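Local atomic coordinates of diaminopimelate decarboxylase (Phaeodactylum tricornutum, PDB entry 7JPJ), a protein that probably catalyses the pyridoxal-phosphate-dependent decarboxylation of diaminopimelate that yields lysine, working as a dimer. Residues A[12-18]-A[334-340]; A[47-51]-A[273-278]; A[59-63]-A[393-398]; A[196-202]-A[229-235]. One frame throughout, in Å; residues are numbered along the deposited sequence.

Contacts 2 and 4 belong to the same parallel barrel sheet, where strands 232-234 and 275-278 are neighbours; their centres lie about 12 Å apart, and the backbone of Met-233 bonds to that of 275-278. Contact 4 is the buried one, a strand pairing made mainly of backbone bonds, whereas contact 2 lays a loop on the sheet through apolar side chains and ends in a partly exposed tyrosine. Contact 3, near the middle of the chain, brings a loop of the barrel to a loop of the mixed-sheet part at a sulfate. Contact 1 lies on the periphery of that second part, about 49 Å from contact 4 between centres, with apolar packing beneath and polar groups at its margin.

Contact 1 (A[12-18]-A[334-340]); sequences LTPETAK and LPGSGNS
Pro-14 lies across Leu-334, the two side chains roughly perpendicular, with the proline CG 3.7 Å from Leu-334 CD2. The puckered pyrrolidine ring also reaches Pro-335, CG to CD at 4.0 Å, while the other leucine methyl, CD1, turns toward the Leu-12 carbonyl and the methyl of Ala-17. A proline suits this place because the first turn of helix 14-24 asks no bond of its backbone nitrogen, and Thr-13 before it occupies the N-cap position. With alanine in place of Pro-14, Leu-334 and Pro-335 would probably face a gap, and the start of the helix would be less rigid. Beyond the ring runs the backbone of Gly-338, whose CA makes a CH-O contact of 3.4 Å with Pro-14 O. Gly-338 closes a type I turn from Pro-335 and has a positive phi of 89°, where a side chain would press on the preceding carbonyl. Glu-15 reaches over this glycine: its chain bends at CB-CG (chi2 81°), which brings the carboxylate to Ser-340. There OE2 accepts from Ser-340 N at 3.0 Å, with the amide coming from above the carboxylate plane. Ser-337 forms an ST turn, its OG accepting from Asn-339 N, and it also bonds to Asp-342. The chemistry is thus layered: buried prolines and leucine join the helix start to the loop after strand 331-334, while at the exposed margin a carboxylate accepts from the loop amide of Ser-340.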
# COMPACT_ATOMS: atom_id res chain seq x y z
N LEU A 12 -1.63 -24.27 10.47
CA LEU A 12 -1.10 -23.93 11.79
C LEU A 12 -2.04 -24.44 12.87
O LEU A 12 -3.15 -23.93 13.02
CB LEU A 12 -0.90 -22.42 11.93
CG LEU A 12 0.28 -21.79 11.19
CD1 LEU A 12 0.37 -20.31 11.51
CD2 LEU A 12 1.58 -22.50 11.55
N THR A 13 -1.58 -25.43 13.64
CA THR A 13 -2.25 -25.80 14.88
C THR A 13 -1.91 -24.77 15.96
O THR A 13 -0.97 -23.99 15.80
CB THR A 13 -1.83 -27.20 15.32
OG1 THR A 13 -0.45 -27.19 15.71
CG2 THR A 13 -2.04 -28.20 14.19
N PRO A 14 -2.66 -24.75 17.06
CA PRO A 14 -2.29 -23.84 18.16
C PRO A 14 -0.87 -24.06 18.67
O PRO A 14 -0.23 -23.11 19.12
CB PRO A 14 -3.34 -24.14 19.23
CG PRO A 14 -4.52 -24.63 18.47
CD PRO A 14 -3.96 -25.39 17.30
N GLU A 15 -0.37 -25.30 18.61
CA GLU A 15 1.01 -25.55 19.01
C GLU A 15 1.99 -24.99 17.98
O GLU A 15 3.01 -24.39 18.34
CB GLU A 15 1.24 -27.04 19.22
CG GLU A 15 0.64 -27.61 20.50
CD GLU A 15 -0.85 -27.90 20.39
OE1 GLU A 15 -1.43 -27.67 19.30
OE2 GLU A 15 -1.44 -28.37 21.39
N THR A 16 1.70 -25.20 16.69
CA THR A 16 2.59 -24.71 15.64
C THR A 16 2.59 -23.19 15.58
O THR A 16 3.61 -22.59 15.20
CB THR A 16 2.19 -25.29 14.29
OG1 THR A 16 1.78 -26.65 14.44
CG2 THR A 16 3.36 -25.23 13.32
N ALA A 17 1.47 -22.55 15.92
CA ALA A 17 1.41 -21.09 15.90
C ALA A 17 2.30 -20.49 16.99
O ALA A 17 3.08 -19.57 16.73
CB ALA A 17 -0.04 -20.62 16.05
N LYS A 18 2.20 -20.97 18.22
CA LYS A 18 3.10 -20.47 19.29
C LYS A 18 4.56 -20.76 18.95
O LYS A 18 5.40 -19.96 19.32
CB LYS A 18 2.76 -21.04 20.66
CG LYS A 18 2.64 -20.03 21.79
CD LYS A 18 2.92 -20.64 23.14
CE LYS A 18 3.84 -19.80 23.99
NZ LYS A 18 3.86 -20.26 25.40
N LEU A 334 -7.11 -18.89 17.20
CA LEU A 334 -6.58 -19.96 18.03
C LEU A 334 -6.29 -19.45 19.44
O LEU A 334 -6.04 -18.25 19.63
CB LEU A 334 -5.30 -20.54 17.43
CG LEU A 334 -5.47 -21.15 16.03
CD1 LEU A 334 -4.12 -21.43 15.39
CD2 LEU A 334 -6.31 -22.42 16.11
N PRO A 335 -6.32 -20.32 20.45
CA PRO A 335 -6.07 -19.86 21.82
C PRO A 335 -4.63 -19.39 22.00
O PRO A 335 -3.68 -20.05 21.57
CB PRO A 335 -6.35 -21.11 22.67
CG PRO A 335 -6.15 -22.26 21.73
CD PRO A 335 -6.62 -21.76 20.39
N GLY A 336 -4.48 -18.23 22.64
CA GLY A 336 -3.17 -17.72 23.01
C GLY A 336 -2.41 -18.62 23.96
O GLY A 336 -1.23 -18.36 24.23
N SER A 337 -3.06 -19.65 24.50
CA SER A 337 -2.35 -20.63 25.32
C SER A 337 -1.43 -21.50 24.46
O SER A 337 -0.34 -21.88 24.91
CB SER A 337 -3.36 -21.49 26.07
OG SER A 337 -2.89 -22.83 26.19
N GLY A 338 -1.85 -21.81 23.24
CA GLY A 338 -1.12 -22.72 22.40
C GLY A 338 -1.49 -24.18 22.57
O GLY A 338 -0.88 -25.04 21.92
N ASN A 339 -2.48 -24.48 23.41
CA ASN A 339 -2.93 -25.84 23.64
C ASN A 339 -4.18 -26.11 22.80
O ASN A 339 -5.14 -25.34 22.86
CB ASN A 339 -3.24 -26.08 25.12
CG ASN A 339 -2.05 -25.78 26.02
OD1 ASN A 339 -2.22 -25.54 27.22
ND2 ASN A 339 -0.85 -25.80 25.45
N SER A 340 -4.15 -27.20 22.03
CA SER A 340 -5.32 -27.57 21.25
C SER A 340 -6.50 -27.98 22.12
O SER A 340 -7.61 -28.12 21.60
CB SER A 340 -4.97 -28.71 20.29
OG SER A 340 -3.81 -28.40 19.54

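Contact 2 (A[47-51]-A[273-278]); sequences FPNAY and ELQMEI
The ring of Tyr-51 is sandwiched between two aliphatic groups: Glu-273 CB sits over one face, 3.5 Å from the ring centroid in a CH-pi contact, and Ala-50 CB, from the same loop as the tyrosine, lies against the opposite face, toward its rim. The glutamate chain, extended beyond CG, runs on across the ring until its carboxylate lies stacked on the ring near CD1 and CE1, the two planes 17° apart. An amphipathic residue suits this margin: methylenes and flat carboxylate alike lie on the ring, and Glu-273 is exposed. The Phe-47 ring, at the other end of the loop, is approached obliquely by two aliphatic tips. Met-276 CE comes to 3.8 Å from its CD1, and Ile-278 CD1 to 4.1 Å from its CD2; the methionine sulfur, 5.3 Å from the centroid, adds a Met-aromatic contact. With CG opposite its backbone nitrogen (chi1 -160°), Met-276 stretches off the strand and then turns at its last bond, which carries CE under the loop to 3.5 Å from Asn-49 CB. A flexible thioether fits such an irregular surface well. Asn-49 steadies the loop itself, since its ND2 donates to Phe-47 O at 3.2 Å, in the plane of its own amide. The far side of the strand is polar, with Gln-275 bonded to Thr-54 and Glu-277 in a salt bridge to Arg-56. Such alternation, apolar side chains toward loop 47-51 and helix 252-270 and polar ones the other way, is typical of a strand in the TIM barrel of this decarboxylase family.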
# COMPACT_ATOMS: atom_id res chain seq x y z
N PHE A 47 1.88 -29.41 -15.12
CA PHE A 47 1.00 -28.75 -16.08
C PHE A 47 1.05 -29.48 -17.41
O PHE A 47 2.14 -29.80 -17.90
CB PHE A 47 1.42 -27.29 -16.26
CG PHE A 47 0.36 -26.42 -16.86
CD1 PHE A 47 0.21 -26.33 -18.24
CD2 PHE A 47 -0.48 -25.66 -16.06
CE1 PHE A 47 -0.76 -25.53 -18.80
CE2 PHE A 47 -1.46 -24.85 -16.61
CZ PHE A 47 -1.60 -24.79 -17.99
N PRO A 48 -0.09 -29.77 -18.03
CA PRO A 48 -0.08 -30.48 -19.32
C PRO A 48 0.61 -29.65 -20.40
O PRO A 48 0.29 -28.48 -20.61
CB PRO A 48 -1.57 -30.67 -19.63
CG PRO A 48 -2.26 -30.55 -18.30
CD PRO A 48 -1.46 -29.56 -17.53
N ASN A 49 1.58 -30.27 -21.07
CA ASN A 49 2.33 -29.62 -22.13
C ASN A 49 2.53 -30.59 -23.28
O ASN A 49 2.54 -31.81 -23.09
CB ASN A 49 3.70 -29.11 -21.63
CG ASN A 49 4.62 -30.22 -21.19
OD1 ASN A 49 5.59 -30.54 -21.86
ND2 ASN A 49 4.31 -30.83 -20.04
N ALA A 50 2.69 -30.04 -24.48
CA ALA A 50 2.84 -30.86 -25.68
C ALA A 50 4.30 -31.18 -25.98
O ALA A 50 4.66 -32.35 -26.19
CB ALA A 50 2.20 -30.17 -26.88
N TYR A 51 5.17 -30.16 -25.98
CA TYR A 51 6.55 -30.33 -26.40
C TYR A 51 7.53 -29.71 -25.41
O TYR A 51 8.64 -29.33 -25.79
CB TYR A 51 6.77 -29.74 -27.80
CG TYR A 51 5.71 -30.17 -28.79
CD1 TYR A 51 5.69 -31.46 -29.29
CD2 TYR A 51 4.73 -29.28 -29.22
CE1 TYR A 51 4.72 -31.86 -30.19
CE2 TYR A 51 3.76 -29.67 -30.13
CZ TYR A 51 3.76 -30.96 -30.61
OH TYR A 51 2.81 -31.36 -31.51
N GLU A 273 7.25 -27.38 -33.12
CA GLU A 273 6.92 -27.82 -31.77
C GLU A 273 7.51 -26.82 -30.78
O GLU A 273 8.73 -26.73 -30.64
CB GLU A 273 7.44 -29.24 -31.54
CG GLU A 273 6.90 -30.26 -32.53
CD GLU A 273 7.41 -31.66 -32.29
OE1 GLU A 273 8.15 -31.88 -31.31
OE2 GLU A 273 7.07 -32.56 -33.10
N LEU A 274 6.63 -26.08 -30.11
CA LEU A 274 7.04 -24.93 -29.31
C LEU A 274 7.12 -25.30 -27.83
O LEU A 274 6.27 -26.02 -27.31
CB LEU A 274 6.07 -23.77 -29.48
CG LEU A 274 5.94 -23.12 -30.87
CD1 LEU A 274 4.90 -22.01 -30.83
CD2 LEU A 274 7.28 -22.60 -31.35
N GLN A 275 8.15 -24.77 -27.16
CA GLN A 275 8.23 -24.86 -25.71
C GLN A 275 7.20 -23.93 -25.08
O GLN A 275 6.96 -22.82 -25.56
CB GLN A 275 9.63 -24.48 -25.24
CG GLN A 275 9.78 -24.41 -23.73
CD GLN A 275 10.34 -25.69 -23.15
OE1 GLN A 275 10.18 -26.76 -23.74
NE2 GLN A 275 10.98 -25.60 -21.99
N MET A 276 6.57 -24.39 -23.99
CA MET A 276 5.58 -23.61 -23.27
C MET A 276 6.16 -23.09 -21.96
O MET A 276 7.00 -23.74 -21.33
CB MET A 276 4.32 -24.42 -22.98
CG MET A 276 3.10 -23.56 -22.68
SD MET A 276 1.67 -24.46 -22.05
CE MET A 276 2.44 -25.90 -21.33
N GLU A 277 5.70 -21.92 -21.55
CA GLU A 277 6.09 -21.32 -20.28
C GLU A 277 4.86 -20.79 -19.56
O GLU A 277 3.93 -20.29 -20.19
CB GLU A 277 7.09 -20.17 -20.48
CG GLU A 277 8.44 -20.61 -20.98
CD GLU A 277 9.43 -19.46 -21.04
OE1 GLU A 277 9.03 -18.32 -20.73
OE2 GLU A 277 10.61 -19.70 -21.38
N ILE A 278 4.87 -20.91 -18.24
CA ILE A 278 3.82 -20.37 -17.39
C ILE A 278 4.48 -19.56 -16.28
O ILE A 278 5.56 -19.89 -15.80
CB ILE A 278 2.92 -21.48 -16.80
CG1 ILE A 278 3.73 -22.45 -15.94
CG2 ILE A 278 2.21 -22.23 -17.92
CD1 ILE A 278 2.88 -23.51 -15.27

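Contact 3 (A[59-63]-A[393-398]); sequences MKACP and GAYCSG. With SO4 (sulfate ion), chain D.
Tyr-395 lies flat against Ala-61, whose CB stands over one ring face, 4.0 Å from the centroid and 17° off the ring normal. Its backbone has positive phi and psi, an unusual choice for a residue other than glycine, and the side chain leaves with CG opposite the carbonyl carbon, a torsion (chi1 -54°) that lays the ring back along 59-63. The same residue is tied at its base, where Tyr-395 N donates to a lone pair of Ala-61 O at 2.9 Å. At its far end Tyr-395 OH donates to sulfate O3 at 2.6 Å, with that oxygen near the ring plane. Lys-60 places CG between backbone N and carbonyl carbon (chi1 75°) and then extends fully, passing Tyr-395 obliquely with its CG 3.7 Å from CE1. Gly-398 is suited to its spot because a CB there would point toward 59-63 and probably crowd it. A phenylalanine in place of Tyr-395 would probably keep the packing on Ala-61 but cost the sulfate one of its donors, the OH that bonds to O3. Cys-357 of the second subunit packs on Lys-60, the predicted cofactor-bearing lysine, which carries no cofactor here. Thr-282 OG1, Gly-281 N and Gly-238 N also hold the sulfate; these neutral donors gather round an ion probably from the crystallisation liquor, which is consistent with a site for the cofactor phosphate.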
# COMPACT_ATOMS: atom_id res chain seq x y z
N MET A 59 8.24 -13.62 -8.87
CA MET A 59 8.74 -13.33 -7.53
C MET A 59 8.14 -12.06 -6.93
O MET A 59 8.29 -11.85 -5.72
CB MET A 59 10.26 -13.21 -7.53
CG MET A 59 10.79 -12.14 -8.47
SD MET A 59 12.59 -12.07 -8.47
CE MET A 59 12.91 -11.58 -6.78
N LYS A 60 7.49 -11.22 -7.74
CA LYS A 60 6.84 -10.03 -7.21
C LYS A 60 5.78 -10.36 -6.16
O LYS A 60 5.40 -9.48 -5.39
CB LYS A 60 6.22 -9.22 -8.34
CG LYS A 60 4.93 -9.82 -8.90
CD LYS A 60 4.60 -9.25 -10.27
CE LYS A 60 3.34 -9.89 -10.84
NZ LYS A 60 3.15 -9.55 -12.27
N ALA A 61 5.30 -11.60 -6.13
CA ALA A 61 4.29 -12.00 -5.16
C ALA A 61 4.89 -12.23 -3.77
O ALA A 61 4.21 -12.01 -2.77
CB ALA A 61 3.57 -13.25 -5.64
N CYS A 62 6.15 -12.68 -3.71
CA CYS A 62 6.86 -12.90 -2.45
C CYS A 62 8.35 -13.10 -2.72
O CYS A 62 8.76 -14.20 -3.14
CB CYS A 62 6.30 -14.10 -1.70
SG CYS A 62 6.95 -14.24 -0.02
N PRO A 63 9.19 -12.09 -2.47
CA PRO A 63 10.58 -12.16 -2.95
C PRO A 63 11.59 -12.66 -1.92
O PRO A 63 12.80 -12.47 -2.13
CB PRO A 63 10.87 -10.70 -3.34
CG PRO A 63 9.89 -9.87 -2.54
CD PRO A 63 8.86 -10.78 -1.91
N GLY A 393 0.28 -15.31 1.51
CA GLY A 393 1.63 -15.50 1.02
C GLY A 393 1.92 -14.85 -0.31
O GLY A 393 3.06 -14.91 -0.79
N ALA A 394 0.92 -14.23 -0.93
CA ALA A 394 1.08 -13.58 -2.23
C ALA A 394 0.60 -12.14 -2.13
O ALA A 394 -0.53 -11.89 -1.69
CB ALA A 394 0.30 -14.33 -3.32
N TYR A 395 1.46 -11.20 -2.53
CA TYR A 395 1.12 -9.78 -2.57
C TYR A 395 0.69 -9.26 -1.20
O TYR A 395 -0.23 -8.46 -1.07
CB TYR A 395 0.05 -9.50 -3.62
CG TYR A 395 0.43 -10.01 -4.99
CD1 TYR A 395 1.39 -9.37 -5.75
CD2 TYR A 395 -0.17 -11.15 -5.52
CE1 TYR A 395 1.75 -9.83 -7.00
CE2 TYR A 395 0.18 -11.62 -6.77
CZ TYR A 395 1.14 -10.95 -7.51
OH TYR A 395 1.50 -11.41 -8.75
N CYS A 396 1.37 -9.74 -0.15
CA CYS A 396 1.18 -9.21 1.20
C CYS A 396 2.50 -8.69 1.75
O CYS A 396 2.67 -7.47 1.86
CB CYS A 396 0.57 -10.28 2.11
SG CYS A 396 -1.09 -10.80 1.61
N SER A 397 3.44 -9.57 2.10
CA SER A 397 4.77 -9.11 2.47
C SER A 397 5.43 -8.34 1.32
O SER A 397 6.10 -7.33 1.55
CB SER A 397 5.64 -10.30 2.88
OG SER A 397 6.96 -9.87 3.19
N GLY A 398 5.22 -8.79 0.09
CA GLY A 398 5.80 -8.13 -1.06
C GLY A 398 5.05 -6.91 -1.56
O GLY A 398 5.53 -6.24 -2.48
S SO4 D . -0.50 -13.90 -10.70
O1 SO4 D . -1.76 -13.95 -9.97
O2 SO4 D . -0.26 -15.19 -11.34
O3 SO4 D . 0.60 -13.62 -9.77
O4 SO4 D . -0.56 -12.85 -11.70

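Contact 4 (A[196-202]-A[229-235])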
# COMPACT_ATOMS: atom_id res chain seq x y z
N GLU A 196 16.80 -11.43 -33.49
CA GLU A 196 16.20 -12.74 -33.68
C GLU A 196 15.16 -12.94 -32.59
O GLU A 196 15.50 -13.02 -31.40
CB GLU A 196 17.26 -13.85 -33.62
CG GLU A 196 16.68 -15.25 -33.77
CD GLU A 196 17.68 -16.25 -34.31
OE1 GLU A 196 17.89 -17.29 -33.65
OE2 GLU A 196 18.27 -15.99 -35.38
N VAL A 197 13.89 -13.02 -32.98
CA VAL A 197 12.79 -13.20 -32.04
C VAL A 197 12.67 -14.69 -31.74
O VAL A 197 12.30 -15.48 -32.61
CB VAL A 197 11.48 -12.63 -32.59
CG1 VAL A 197 10.41 -12.65 -31.52
CG2 VAL A 197 11.70 -11.23 -33.11
N GLU A 198 12.99 -15.08 -30.50
CA GLU A 198 12.97 -16.48 -30.11
C GLU A 198 11.78 -16.84 -29.23
O GLU A 198 11.52 -18.04 -29.05
CB GLU A 198 14.26 -16.85 -29.36
CG GLU A 198 14.35 -16.28 -27.95
CD GLU A 198 15.53 -16.83 -27.16
OE1 GLU A 198 16.25 -17.70 -27.69
OE2 GLU A 198 15.74 -16.39 -26.01
N ARG A 199 11.05 -15.86 -28.70
CA ARG A 199 10.04 -16.14 -27.69
C ARG A 199 8.97 -15.05 -27.71
O ARG A 199 9.29 -13.87 -27.80
CB ARG A 199 10.68 -16.24 -26.30
CG ARG A 199 9.71 -16.25 -25.13
CD ARG A 199 10.46 -16.32 -23.81
NE ARG A 199 11.33 -15.16 -23.60
CZ ARG A 199 12.64 -15.16 -23.79
NH1 ARG A 199 13.26 -16.26 -24.19
NH2 ARG A 199 13.35 -14.06 -23.57
N ILE A 200 7.71 -15.48 -27.63
CA ILE A 200 6.57 -14.58 -27.53
C ILE A 200 6.01 -14.70 -26.12
O ILE A 200 5.98 -15.79 -25.54
CB ILE A 200 5.49 -14.92 -28.58
CG1 ILE A 200 6.06 -14.76 -29.99
CG2 ILE A 200 4.27 -14.03 -28.42
CD1 ILE A 200 6.39 -13.32 -30.37
N HIS A 201 5.57 -13.57 -25.56
CA HIS A 201 5.06 -13.50 -24.20
C HIS A 201 3.66 -12.90 -24.21
O HIS A 201 3.44 -11.84 -24.82
CB HIS A 201 5.98 -12.66 -23.31
CG HIS A 201 5.67 -12.75 -21.85
ND1 HIS A 201 4.73 -13.63 -21.34
CD2 HIS A 201 6.17 -12.08 -20.78
CE1 HIS A 201 4.66 -13.48 -20.03
NE2 HIS A 201 5.53 -12.55 -19.67
N THR A 202 2.72 -13.56 -23.55
CA THR A 202 1.36 -13.08 -23.41
C THR A 202 0.93 -13.23 -21.96
O THR A 202 1.54 -13.99 -21.19
CB THR A 202 0.40 -13.84 -24.34
OG1 THR A 202 -0.84 -13.14 -24.43
CG2 THR A 202 0.13 -15.22 -23.79
N THR A 229 11.37 -17.70 -36.18
CA THR A 229 12.46 -18.07 -35.28
C THR A 229 12.00 -18.33 -33.85
O THR A 229 12.82 -18.77 -33.03
CB THR A 229 13.53 -16.98 -35.28
OG1 THR A 229 12.90 -15.70 -35.12
CG2 THR A 229 14.31 -17.00 -36.59
N VAL A 230 10.73 -18.08 -33.53
CA VAL A 230 10.24 -18.27 -32.16
C VAL A 230 10.19 -19.76 -31.84
O VAL A 230 9.69 -20.57 -32.63
CB VAL A 230 8.87 -17.62 -31.98
CG1 VAL A 230 8.27 -17.99 -30.63
CG2 VAL A 230 8.97 -16.11 -32.13
N LYS A 231 10.72 -20.13 -30.68
CA LYS A 231 10.69 -21.51 -30.21
C LYS A 231 10.00 -21.67 -28.86
O LYS A 231 9.83 -22.82 -28.42
CB LYS A 231 12.12 -22.07 -30.12
CG LYS A 231 12.84 -22.10 -31.46
CD LYS A 231 14.32 -22.37 -31.28
CE LYS A 231 15.01 -22.56 -32.63
NZ LYS A 231 15.78 -23.84 -32.67
N THR A 232 9.60 -20.58 -28.21
CA THR A 232 9.00 -20.64 -26.88
C THR A 232 7.79 -19.71 -26.83
O THR A 232 7.83 -18.60 -27.37
CB THR A 232 10.01 -20.24 -25.80
OG1 THR A 232 11.10 -21.16 -25.80
CG2 THR A 232 9.37 -20.24 -24.43
N MET A 233 6.73 -20.17 -26.17
CA MET A 233 5.52 -19.39 -25.94
C MET A 233 5.30 -19.27 -24.44
O MET A 233 5.10 -20.28 -23.76
CB MET A 233 4.32 -20.04 -26.63
CG MET A 233 2.97 -19.43 -26.26
SD MET A 233 2.50 -18.04 -27.29
CE MET A 233 2.93 -16.66 -26.24
N ASN A 234 5.33 -18.04 -23.93
CA ASN A 234 5.10 -17.75 -22.52
C ASN A 234 3.67 -17.24 -22.35
O ASN A 234 3.35 -16.13 -22.77
CB ASN A 234 6.12 -16.72 -22.02
CG ASN A 234 6.07 -16.51 -20.51
OD1 ASN A 234 5.05 -16.73 -19.86
ND2 ASN A 234 7.18 -16.06 -19.95
N LEU A 235 2.83 -18.05 -21.71
CA LEU A 235 1.41 -17.74 -21.53
C LEU A 235 1.12 -16.95 -20.26
O LEU A 235 -0.04 -16.64 -20.00
CB LEU A 235 0.58 -19.03 -21.53
CG LEU A 235 0.51 -19.78 -22.85
CD1 LEU A 235 -0.36 -21.02 -22.72
CD2 LEU A 235 0.00 -18.87 -23.96
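The carbonyl oxygen of Asn-234 is gripped by two donors of segment 196-202: Thr-202 N at 2.8 Å, nearly along the C=O axis, and His-201 ND1 at 3.2 Å from above the carbonyl plane. The second bond lies close to the plane of the imidazole and fixes its rotation. It also lets the ring stack on the Asn-234 side-chain amide, the planes 27° apart, with ND2 over one ring face. Both groups leave their strands with CG opposite the backbone nitrogen (His-201 chi1 -169°), which sets them side by side, pointing the same way. Glu-279 receives both, through a hydrogen bond from Asn-234 ND2 and a weak one with His-201 NE2. Further back, Ile-200 takes part in the regular parallel ladder through its N to Thr-232 O and its O to Asn-234 N. At the entry the pattern becomes irregular: Glu-198 O accepts from Lys-231 N at 2.8 Å and, less straight, from Thr-232 N at 3.3 Å, while Thr-229 OG1 donates to Val-197 O at 2.6 Å. A threonine suits this spot, its hydroxyl supplying a donor where the backbone amide of Val-230 is badly angled. The face bearing Ile-200 and Met-233 is apolar; Ile-200 CG2 meets Met-233 CE at 3.7 Å and Val-230 fills in beside Val-197. Arg-199 on the other face bonds to Asn-121 and bridges Glu-198. This beta-alpha-beta unit, linked through helix 210-222, therefore puts its buried apolar face on the side away from the barrel interior and a hydrogen-bonded polar network into the barrel, where buried polar groups satisfy one another.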